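Local atomic coordinates of putative polysaccharide binding proteins (DUF1812) (Bacteroides thetaiotaomicron VPI-5482, PDB entry 3GF8), a protein that probably takes part in fimbrial assembly as a lipoprotein of the cell outer membrane. Residues Y24-A29 against D262-Y267; D148-R153 against M215-D220. One frame throughout, in Å; residues are numbered along the deposited sequence.

Contact 1 (Y24-A29 against D262-Y267); sequences YNMEFA and DRQSNY. With EDO (1,2-ethanediol), chain B.
Arg263, on the last turn of helix 257-263, is clasped between the rings of Tyr24 and Phe28 in a partly buried, stacked arginine-aromatic contact, where the loop following strand 16-21 wraps round the end of that helix. The guanidinium lies flat on Phe28, with 3.8 Å between the centres of the two groups and 19° between their planes. Tyr24 covers the opposite face less squarely, its ring turned 41° from the guanidinium, and its CE1 comes to 3.5 Å from Arg263 NH2. The same tyrosine ring receives Arg263 CG over its centre, a CH-pi contact, while Asp262 CB meets its edge. A long side chain suits this place because its methylenes and its charged end can each use an aromatic surface; the run from CG to NE is extended, carrying the guanidinium out between the rings.

The rotation of the guanidinium is set at its edge, where NH1 donates a hydrogen bond of 3.1 Å to Asn25 O, and by Glu259, which forms a salt bridge with NE. Asn25 O also accepts Phe28 N, closing a type I turn from Asn25 to Phe28; the two donors arrive from opposite faces of the carbonyl plane. The asparagine amide braces the loop from within, its ND2 bonded to Ala29 O at 2.9 Å. Selenomethionine Met26 is bent at both chi2 and chi3 (chi3 -80°), which folds SE back to 3.9 Å from Arg263 CB, and its CG lies against Gln264 NE2, itself hydrogen-bonded to Glu251. A water donates to both Tyr24 O and Asp262 O; another joins Tyr24 OH to Asp262 OD2, and Gln258 holds OD1. The result is an arginine-aromatic stack, backed by a second ring, where a type I turn covers the helix C-terminus.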
ATOM      1  N   TYR A  24      -9.220  -3.149   8.513  1.00 30.45           N
ATOM      2  CA  TYR A  24      -7.793  -3.180   8.930  1.00 30.46           C
ATOM      3  C   TYR A  24      -7.082  -1.810   8.651  1.00 30.34           C
ATOM      4  O   TYR A  24      -6.221  -1.676   7.779  1.00 30.01           O
ATOM      5  CB  TYR A  24      -7.089  -4.373   8.283  1.00 25.71           C
ATOM      6  CG  TYR A  24      -5.865  -4.857   9.013  1.00 29.53           C
ATOM      7  CD1 TYR A  24      -5.953  -5.382  10.286  1.00 33.92           C
ATOM      8  CD2 TYR A  24      -4.622  -4.824   8.419  1.00 30.25           C
ATOM      9  CE1 TYR A  24      -4.836  -5.836  10.952  1.00 28.96           C
ATOM     10  CE2 TYR A  24      -3.498  -5.273   9.079  1.00 25.78           C
ATOM     11  CZ  TYR A  24      -3.618  -5.794  10.342  1.00 28.61           C
ATOM     12  OH  TYR A  24      -2.500  -6.246  11.009  1.00 29.08           O
ATOM     13  N   ASN A  25      -7.461  -0.799   9.430  1.00 30.67           N
ATOM     14  CA  ASN A  25      -6.981   0.561   9.250  1.00 28.19           C
ATOM     15  C   ASN A  25      -6.820   1.225  10.614  1.00 30.75           C
ATOM     16  O   ASN A  25      -7.137   0.598  11.618  1.00 28.84           O
ATOM     17  CB  ASN A  25      -7.932   1.359   8.363  1.00 24.98           C
ATOM     18  CG  ASN A  25      -9.366   1.304   8.830  1.00 27.11           C
ATOM     19  OD1 ASN A  25      -9.693   1.688   9.955  1.00 28.77           O
ATOM     20  ND2 ASN A  25     -10.243   0.811   7.959  1.00 23.64           N
HETATM   21  N   MSE A  26      -6.343   2.480  10.666  1.00 28.33           N
HETATM   22  CA  MSE A  26      -6.131   3.118  11.958  1.00 30.27           C
HETATM   23  C   MSE A  26      -7.431   3.555  12.620  1.00 31.25           C
HETATM   24  O   MSE A  26      -7.421   3.897  13.786  1.00 33.73           O
HETATM   25  CB  MSE A  26      -5.157   4.282  11.883  1.00 26.51           C
HETATM   26  CG  MSE A  26      -3.782   3.854  11.432  1.00 30.39           C
HETATM   27 SE   MSE A  26      -2.907   2.776  12.747  0.75 21.42          SE
HETATM   28  CE  MSE A  26      -2.343   4.293  13.856  1.00 25.61           C
ATOM     29  N   GLU A  27      -8.549   3.498  11.912  1.00 31.00           N
ATOM     30  CA  GLU A  27      -9.823   3.793  12.539  1.00 30.17           C
ATOM     31  C   GLU A  27     -10.449   2.508  13.076  1.00 32.09           C
ATOM     32  O   GLU A  27     -11.531   2.528  13.636  1.00 31.73           O
ATOM     33  CB  GLU A  27     -10.761   4.498  11.548  1.00 30.10           C
ATOM     34  CG  GLU A  27     -10.231   5.855  11.037  1.00 28.04           C
ATOM     35  N   PHE A  28      -9.788   1.366  12.907  1.00 33.26           N
ATOM     36  CA  PHE A  28     -10.358   0.102  13.401  1.00 31.92           C
ATOM     37  C   PHE A  28     -11.847  -0.028  13.066  1.00 30.36           C
ATOM     38  O   PHE A  28     -12.619  -0.554  13.858  1.00 30.68           O
ATOM     39  CB  PHE A  28     -10.140  -0.012  14.924  1.00 31.09           C
ATOM     40  CG  PHE A  28      -8.734  -0.218  15.283  1.00 27.40           C
ATOM     41  CD1 PHE A  28      -7.845   0.830  15.227  1.00 25.57           C
ATOM     42  CD2 PHE A  28      -8.261  -1.473  15.576  1.00 34.12           C
ATOM     43  CE1 PHE A  28      -6.503   0.638  15.490  1.00 28.16           C
ATOM     44  CE2 PHE A  28      -6.916  -1.667  15.866  1.00 31.34           C
ATOM     45  CZ  PHE A  28      -6.040  -0.604  15.826  1.00 29.41           C
ATOM     46  N   ALA A  29     -12.248   0.428  11.888  1.00 31.25           N
ATOM     47  CA  ALA A  29     -13.655   0.403  11.490  1.00 31.00           C
ATOM     48  C   ALA A  29     -13.756   0.166   9.986  1.00 32.60           C
ATOM     49  O   ALA A  29     -12.828   0.485   9.240  1.00 33.05           O
ATOM     50  CB  ALA A  29     -14.316   1.705  11.895  1.00 29.29           C
ATOM     51  N   ASP A 262       0.704  -1.691   7.821  1.00 26.02           N
ATOM     52  CA  ASP A 262      -0.440  -2.161   7.035  1.00 24.77           C
ATOM     53  C   ASP A 262      -1.653  -1.326   7.301  1.00 23.04           C
ATOM     54  O   ASP A 262      -2.402  -0.967   6.358  1.00 25.69           O
ATOM     55  CB  ASP A 262      -0.811  -3.601   7.357  1.00 27.78           C
ATOM     56  CG  ASP A 262       0.187  -4.592   6.840  1.00 25.27           C
ATOM     57  OD1 ASP A 262       0.866  -4.326   5.830  1.00 37.07           O
ATOM     58  OD2 ASP A 262       0.290  -5.658   7.458  1.00 32.21           O
ATOM     59  N   ARG A 263      -1.871  -1.014   8.569  1.00 20.22           N
ATOM     60  CA  ARG A 263      -3.088  -0.298   8.954  1.00 23.56           C
ATOM     61  C   ARG A 263      -3.097   1.155   8.530  1.00 24.92           C
ATOM     62  O   ARG A 263      -4.137   1.691   8.179  1.00 26.23           O
ATOM     63  CB  ARG A 263      -3.293  -0.349  10.464  1.00 25.28           C
ATOM     64  CG  ARG A 263      -4.056  -1.545  10.960  1.00 26.90           C
ATOM     65  CD  ARG A 263      -4.347  -1.340  12.436  1.00 35.84           C
ATOM     66  NE  ARG A 263      -4.772  -2.570  13.074  1.00 35.88           N
ATOM     67  CZ  ARG A 263      -6.019  -3.028  13.091  1.00 35.77           C
ATOM     68  NH1 ARG A 263      -7.027  -2.361  12.520  1.00 27.86           N
ATOM     69  NH2 ARG A 263      -6.258  -4.172  13.714  1.00 35.34           N
ATOM     70  N   GLN A 264      -1.939   1.806   8.617  1.00 25.84           N
ATOM     71  CA  GLN A 264      -1.814   3.211   8.263  1.00 25.19           C
ATOM     72  C   GLN A 264      -1.395   3.328   6.812  1.00 25.67           C
ATOM     73  O   GLN A 264      -0.390   2.729   6.399  1.00 24.25           O
ATOM     74  CB  GLN A 264      -0.751   3.880   9.161  1.00 25.96           C
ATOM     75  CG  GLN A 264      -0.583   5.398   8.951  1.00 27.10           C
ATOM     76  CD  GLN A 264      -1.923   6.133   8.949  1.00 28.33           C
ATOM     77  OE1 GLN A 264      -2.633   6.118   7.951  1.00 20.18           O
ATOM     78  NE2 GLN A 264      -2.268   6.764  10.067  1.00 17.78           N
ATOM     79  N   SER A 265      -2.129   4.107   6.028  1.00 23.93           N
ATOM     80  CA  SER A 265      -1.694   4.310   4.649  1.00 25.79           C
ATOM     81  C   SER A 265      -1.508   5.759   4.236  1.00 26.53           C
ATOM     82  O   SER A 265      -1.200   6.035   3.068  1.00 23.57           O
ATOM     83  CB  SER A 265      -2.641   3.572   3.681  1.00 28.35           C
ATOM     84  OG  SER A 265      -2.669   2.190   3.991  1.00 21.82           O
ATOM     85  N   ASN A 266      -1.725   6.689   5.162  1.00 25.96           N
ATOM     86  CA  ASN A 266      -1.368   8.072   4.929  1.00 28.15           C
ATOM     87  C   ASN A 266      -0.406   8.551   5.972  1.00 26.02           C
ATOM     88  O   ASN A 266      -0.734   8.566   7.156  1.00 26.66           O
ATOM     89  CB  ASN A 266      -2.586   8.964   4.983  1.00 30.77           C
ATOM     90  CG  ASN A 266      -3.587   8.595   3.968  1.00 36.87           C
ATOM     91  OD1 ASN A 266      -4.546   7.892   4.263  1.00 45.58           O
ATOM     92  ND2 ASN A 266      -3.357   9.025   2.736  1.00 46.13           N
ATOM     93  N   TYR A 267       0.756   8.998   5.523  1.00 24.13           N
ATOM     94  CA  TYR A 267       1.819   9.406   6.407  1.00 24.05           C
ATOM     95  C   TYR A 267       2.228  10.812   6.057  1.00 26.92           C
ATOM     96  O   TYR A 267       2.730  11.062   4.972  1.00 30.85           O
ATOM     97  CB  TYR A 267       3.002   8.479   6.224  1.00 23.99           C
ATOM     98  CG  TYR A 267       2.754   7.035   6.588  1.00 23.79           C
ATOM     99  CD1 TYR A 267       2.207   6.162   5.686  1.00 19.22           C
ATOM    100  CD2 TYR A 267       3.116   6.543   7.835  1.00 31.09           C
ATOM    101  CE1 TYR A 267       2.000   4.841   6.012  1.00 22.23           C
ATOM    102  CE2 TYR A 267       2.908   5.215   8.166  1.00 30.46           C
ATOM    103  CZ  TYR A 267       2.346   4.380   7.251  1.00 25.23           C
ATOM    104  OH  TYR A 267       2.153   3.067   7.569  1.00 27.29           O
TER
HETATM  105  C1  EDO B   1      -1.045  12.049   3.466  1.00 60.27           C
HETATM  106  O1  EDO B   1      -1.983  11.236   2.735  1.00 67.41           O
HETATM  107  C2  EDO B   1      -1.512  13.502   3.436  1.00 62.22           C
HETATM  108  O2  EDO B   1      -1.564  14.088   4.749  1.00 59.01           O
HETATM  109  O   HOH W   1      -4.642  -2.168   5.664  1.00 24.96           O
HETATM  110  O   HOH W   2      -0.428  -6.675   9.772  1.00 29.56           O
HETATM  111  O   HOH W   3      -6.136   4.319   8.553  1.00 32.43           O

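Contact 2 (D148-R153 against M215-D220); sequences DTKIVR and MRLMED
Asp148 O faces the peptide between Met215 and Arg216 as the chain leaving strand 209-214 draws alongside the start of the strand segment 150-153. The nearest alpha carbons are those of Thr149 and Met215, 4.5 Å apart, yet the backbones do not pair: Asp148 O is 3.1 Å from Arg216 N, but the angle is too poor for a hydrogen bond, and a CA-H...O contact from Arg216 CA reaches the same oxygen.

The main side-chain meeting is between Asp148 and Arg216. Asp148 OD1 stands 3.3 Å from Arg216 NE, a salt bridge that is electrostatic and not hydrogen-bonded, the oxygen standing far off the guanidinium plane. The arginine bends at its third torsion (chi3 71°), which turns the guanidinium away from the line of CG and CD while those carbons pass close to the carboxylate. Its planar end has further company: SE of selenomethionine Met218 lies over the centre of the guanidinium, 3.3 Å above its plane, and NH2 makes a salt bridge with Asp262, while Asp148 OD1 also accepts from Asn185. A methionine in place of Arg216 would probably leave Asp148 and Asp262 without their shared positive partner in a buried setting.

The remaining contacts are mainly apolar. Leu217 CD1 packs 3.8 Å from Lys150 CG; the lysine carbons supply an apolar surface, and NZ travels on to Ser265. Thr149 CG2 touches SE of selenomethionine Met215 at 3.9 Å, while Thr149 OG1 bonds to Leu123 N. Around these residues, Leu217 leans on Leu261 of helix 257-263 and Tyr267 of strand 266-273, Met215 and Asp148 rest against Leu181 of strand 180-182, and the backbone of Lys150 pairs with Thr214 at the end of strand 209-214.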
ATOM      1  N   ASP A 148      -2.456  -1.880   0.364  1.00 24.50           N
ATOM      2  CA  ASP A 148      -1.077  -2.140  -0.056  1.00 24.19           C
ATOM      3  C   ASP A 148      -0.338  -0.891  -0.551  1.00 23.41           C
ATOM      4  O   ASP A 148       0.912  -0.839  -0.555  1.00 24.95           O
ATOM      5  CB  ASP A 148      -1.083  -3.194  -1.182  1.00 27.17           C
ATOM      6  CG  ASP A 148      -1.102  -4.631  -0.668  1.00 24.56           C
ATOM      7  OD1 ASP A 148      -1.033  -4.871   0.558  1.00 24.39           O
ATOM      8  OD2 ASP A 148      -1.182  -5.536  -1.521  1.00 26.42           O
ATOM      9  N   THR A 149      -1.092   0.095  -1.018  1.00 23.32           N
ATOM     10  CA  THR A 149      -0.506   1.316  -1.523  1.00 20.94           C
ATOM     11  C   THR A 149      -0.480   2.359  -0.394  1.00 24.28           C
ATOM     12  O   THR A 149      -1.417   2.457   0.414  1.00 25.31           O
ATOM     13  CB  THR A 149      -1.244   1.821  -2.750  1.00 20.67           C
ATOM     14  OG1 THR A 149      -2.645   1.807  -2.507  1.00 19.53           O
ATOM     15  CG2 THR A 149      -0.923   0.945  -3.956  1.00 23.12           C
ATOM     16  N   LYS A 150       0.623   3.110  -0.336  1.00 23.02           N
ATOM     17  CA  LYS A 150       0.901   3.995   0.780  1.00 25.89           C
ATOM     18  C   LYS A 150       1.215   5.416   0.259  1.00 25.36           C
ATOM     19  O   LYS A 150       2.081   5.622  -0.604  1.00 25.86           O
ATOM     20  CB  LYS A 150       2.062   3.416   1.593  1.00 24.15           C
ATOM     21  CG  LYS A 150       1.833   1.996   2.051  1.00 27.75           C
ATOM     22  CD  LYS A 150       0.703   1.890   3.124  1.00 26.27           C
ATOM     23  CE  LYS A 150       0.071   0.505   3.162  1.00 29.51           C
ATOM     24  NZ  LYS A 150      -0.870   0.317   4.336  1.00 20.10           N
ATOM     25  N   ILE A 151       0.500   6.392   0.784  1.00 25.58           N
ATOM     26  CA  ILE A 151       0.651   7.756   0.358  1.00 27.51           C
ATOM     27  C   ILE A 151       1.428   8.464   1.457  1.00 30.42           C
ATOM     28  O   ILE A 151       1.176   8.250   2.650  1.00 32.04           O
ATOM     29  CB  ILE A 151      -0.714   8.372   0.080  1.00 27.52           C
ATOM     30  CG1 ILE A 151      -1.340   7.643  -1.134  1.00 31.14           C
ATOM     31  CG2 ILE A 151      -0.566   9.869  -0.176  1.00 25.99           C
ATOM     32  CD1 ILE A 151      -2.662   8.125  -1.543  1.00 30.53           C
ATOM     33  N   VAL A 152       2.414   9.257   1.067  1.00 30.59           N
ATOM     34  CA  VAL A 152       3.237   9.973   2.050  1.00 31.68           C
ATOM     35  C   VAL A 152       3.411  11.414   1.601  1.00 32.92           C
ATOM     36  O   VAL A 152       3.718  11.666   0.436  1.00 36.39           O
ATOM     37  CB  VAL A 152       4.617   9.335   2.285  1.00 28.47           C
ATOM     38  CG1 VAL A 152       4.531   7.841   2.333  1.00 34.36           C
ATOM     39  CG2 VAL A 152       5.556   9.738   1.227  1.00 41.15           C
ATOM     40  N   ARG A 153       3.161  12.350   2.515  1.00 30.25           N
ATOM     41  CA  ARG A 153       3.429  13.754   2.279  1.00 27.62           C
ATOM     42  C   ARG A 153       4.655  14.133   3.087  1.00 27.79           C
ATOM     43  O   ARG A 153       4.636  14.055   4.323  1.00 25.39           O
ATOM     44  CB  ARG A 153       2.257  14.597   2.711  1.00 28.41           C
ATOM     45  CG  ARG A 153       2.579  16.097   2.663  1.00 31.12           C
ATOM     46  CD  ARG A 153       1.320  16.943   2.746  1.00 35.11           C
ATOM     47  NE  ARG A 153       0.384  16.535   1.715  1.00 37.91           N
ATOM     48  CZ  ARG A 153      -0.741  17.163   1.436  1.00 47.75           C
ATOM     49  NH1 ARG A 153      -1.080  18.270   2.090  1.00 53.72           N
ATOM     50  NH2 ARG A 153      -1.518  16.690   0.475  1.00 41.07           N
HETATM   51  N   MSE A 215       4.356   1.185  -2.972  1.00 23.97           N
HETATM   52  CA  MSE A 215       3.653  -0.068  -2.703  1.00 23.38           C
HETATM   53  C   MSE A 215       3.929  -0.405  -1.208  1.00 23.92           C
HETATM   54  O   MSE A 215       4.174   0.506  -0.435  1.00 23.00           O
HETATM   55  CB  MSE A 215       4.123  -1.108  -3.721  1.00 21.49           C
HETATM   56  CG  MSE A 215       3.723  -0.710  -5.156  1.00 28.28           C
HETATM   57 SE   MSE A 215       1.922  -1.241  -5.531  0.75 21.48          SE
HETATM   58  CE  MSE A 215       2.361  -3.137  -5.663  1.00 32.51           C
ATOM     59  N   ARG A 216       3.901  -1.677  -0.810  1.00 24.95           N
ATOM     60  CA  ARG A 216       3.835  -2.057   0.596  1.00 22.45           C
ATOM     61  C   ARG A 216       5.045  -1.610   1.354  1.00 23.50           C
ATOM     62  O   ARG A 216       6.182  -1.715   0.833  1.00 22.34           O
ATOM     63  CB  ARG A 216       3.724  -3.567   0.747  1.00 25.91           C
ATOM     64  CG  ARG A 216       2.429  -4.141   0.148  1.00 24.94           C
ATOM     65  CD  ARG A 216       2.207  -5.556   0.611  1.00 20.38           C
ATOM     66  NE  ARG A 216       1.848  -5.572   2.022  1.00 27.52           N
ATOM     67  CZ  ARG A 216       2.042  -6.594   2.855  1.00 25.51           C
ATOM     68  NH1 ARG A 216       2.640  -7.706   2.457  1.00 30.57           N
ATOM     69  NH2 ARG A 216       1.653  -6.502   4.105  1.00 26.83           N
ATOM     70  N   LEU A 217       4.803  -1.060   2.552  1.00 21.28           N
ATOM     71  CA  LEU A 217       5.881  -0.806   3.519  1.00 24.14           C
ATOM     72  C   LEU A 217       6.017  -2.029   4.427  1.00 25.71           C
ATOM     73  O   LEU A 217       5.084  -2.393   5.115  1.00 26.18           O
ATOM     74  CB  LEU A 217       5.621   0.477   4.324  1.00 25.03           C
ATOM     75  CG  LEU A 217       5.578   1.740   3.442  1.00 23.17           C
ATOM     76  CD1 LEU A 217       4.875   2.892   4.136  1.00 20.96           C
ATOM     77  CD2 LEU A 217       6.991   2.129   2.985  1.00 21.11           C
HETATM   78  N   MSE A 218       7.185  -2.669   4.382  1.00 26.53           N
HETATM   79  CA  MSE A 218       7.463  -3.928   5.087  1.00 25.68           C
HETATM   80  C   MSE A 218       8.467  -3.748   6.230  1.00 28.52           C
HETATM   81  O   MSE A 218       9.536  -3.112   6.083  1.00 28.07           O
HETATM   82  CB  MSE A 218       8.031  -4.969   4.100  1.00 21.94           C
HETATM   83  CG  MSE A 218       7.081  -5.287   2.916  1.00 22.06           C
HETATM   84 SE   MSE A 218       5.286  -5.787   3.410  0.75 17.88          SE
HETATM   85  CE  MSE A 218       5.759  -7.506   4.286  1.00 15.91           C
ATOM     86  N   GLU A 219       8.152  -4.340   7.374  1.00 30.58           N
ATOM     87  CA  GLU A 219       9.012  -4.162   8.531  1.00 30.72           C
ATOM     88  C   GLU A 219      10.374  -4.777   8.326  1.00 29.51           C
ATOM     89  O   GLU A 219      11.336  -4.319   8.911  1.00 28.10           O
ATOM     90  CB  GLU A 219       8.362  -4.671   9.816  1.00 31.73           C
ATOM     91  CG  GLU A 219       8.302  -6.121  10.038  1.00 44.94           C
ATOM     92  CD  GLU A 219       8.165  -6.385  11.516  1.00 62.06           C
ATOM     93  OE1 GLU A 219       9.194  -6.223  12.217  1.00 68.74           O
ATOM     94  OE2 GLU A 219       7.036  -6.696  11.983  1.00 65.81           O
ATOM     95  N   ASP A 220      10.469  -5.783   7.472  1.00 25.51           N
ATOM     96  CA  ASP A 220      11.740  -6.410   7.225  1.00 27.54           C
ATOM     97  C   ASP A 220      12.454  -5.823   5.998  1.00 30.88           C
ATOM     98  O   ASP A 220      13.428  -6.423   5.534  1.00 31.87           O
ATOM     99  CB  ASP A 220      11.551  -7.934   7.078  1.00 26.92           C
ATOM    100  CG  ASP A 220      10.683  -8.312   5.895  1.00 32.22           C
ATOM    101  OD1 ASP A 220       9.901  -7.465   5.377  1.00 29.44           O
ATOM    102  OD2 ASP A 220      10.768  -9.490   5.483  1.00 39.91           O
TER

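How the contacts relate
The centres of the two contacts lie about 11 Å apart, and they meet through strands 139-158 and 266-273, parallel neighbours in a sheet. Arg153 N and Tyr267 O, 2.8 Å apart, probably form a hydrogen bond between the two strand backbones. Along the chain the order is 24-29, 148-153, 215-220, 262-267, so contact 2 is nested within the long loop closed by contact 1. Contact 2 is buried near the middle of the chain and contact 1 lies farther out; together they tie early, central and late parts of the Mfa2-family sequence around one helix-to-strand junction.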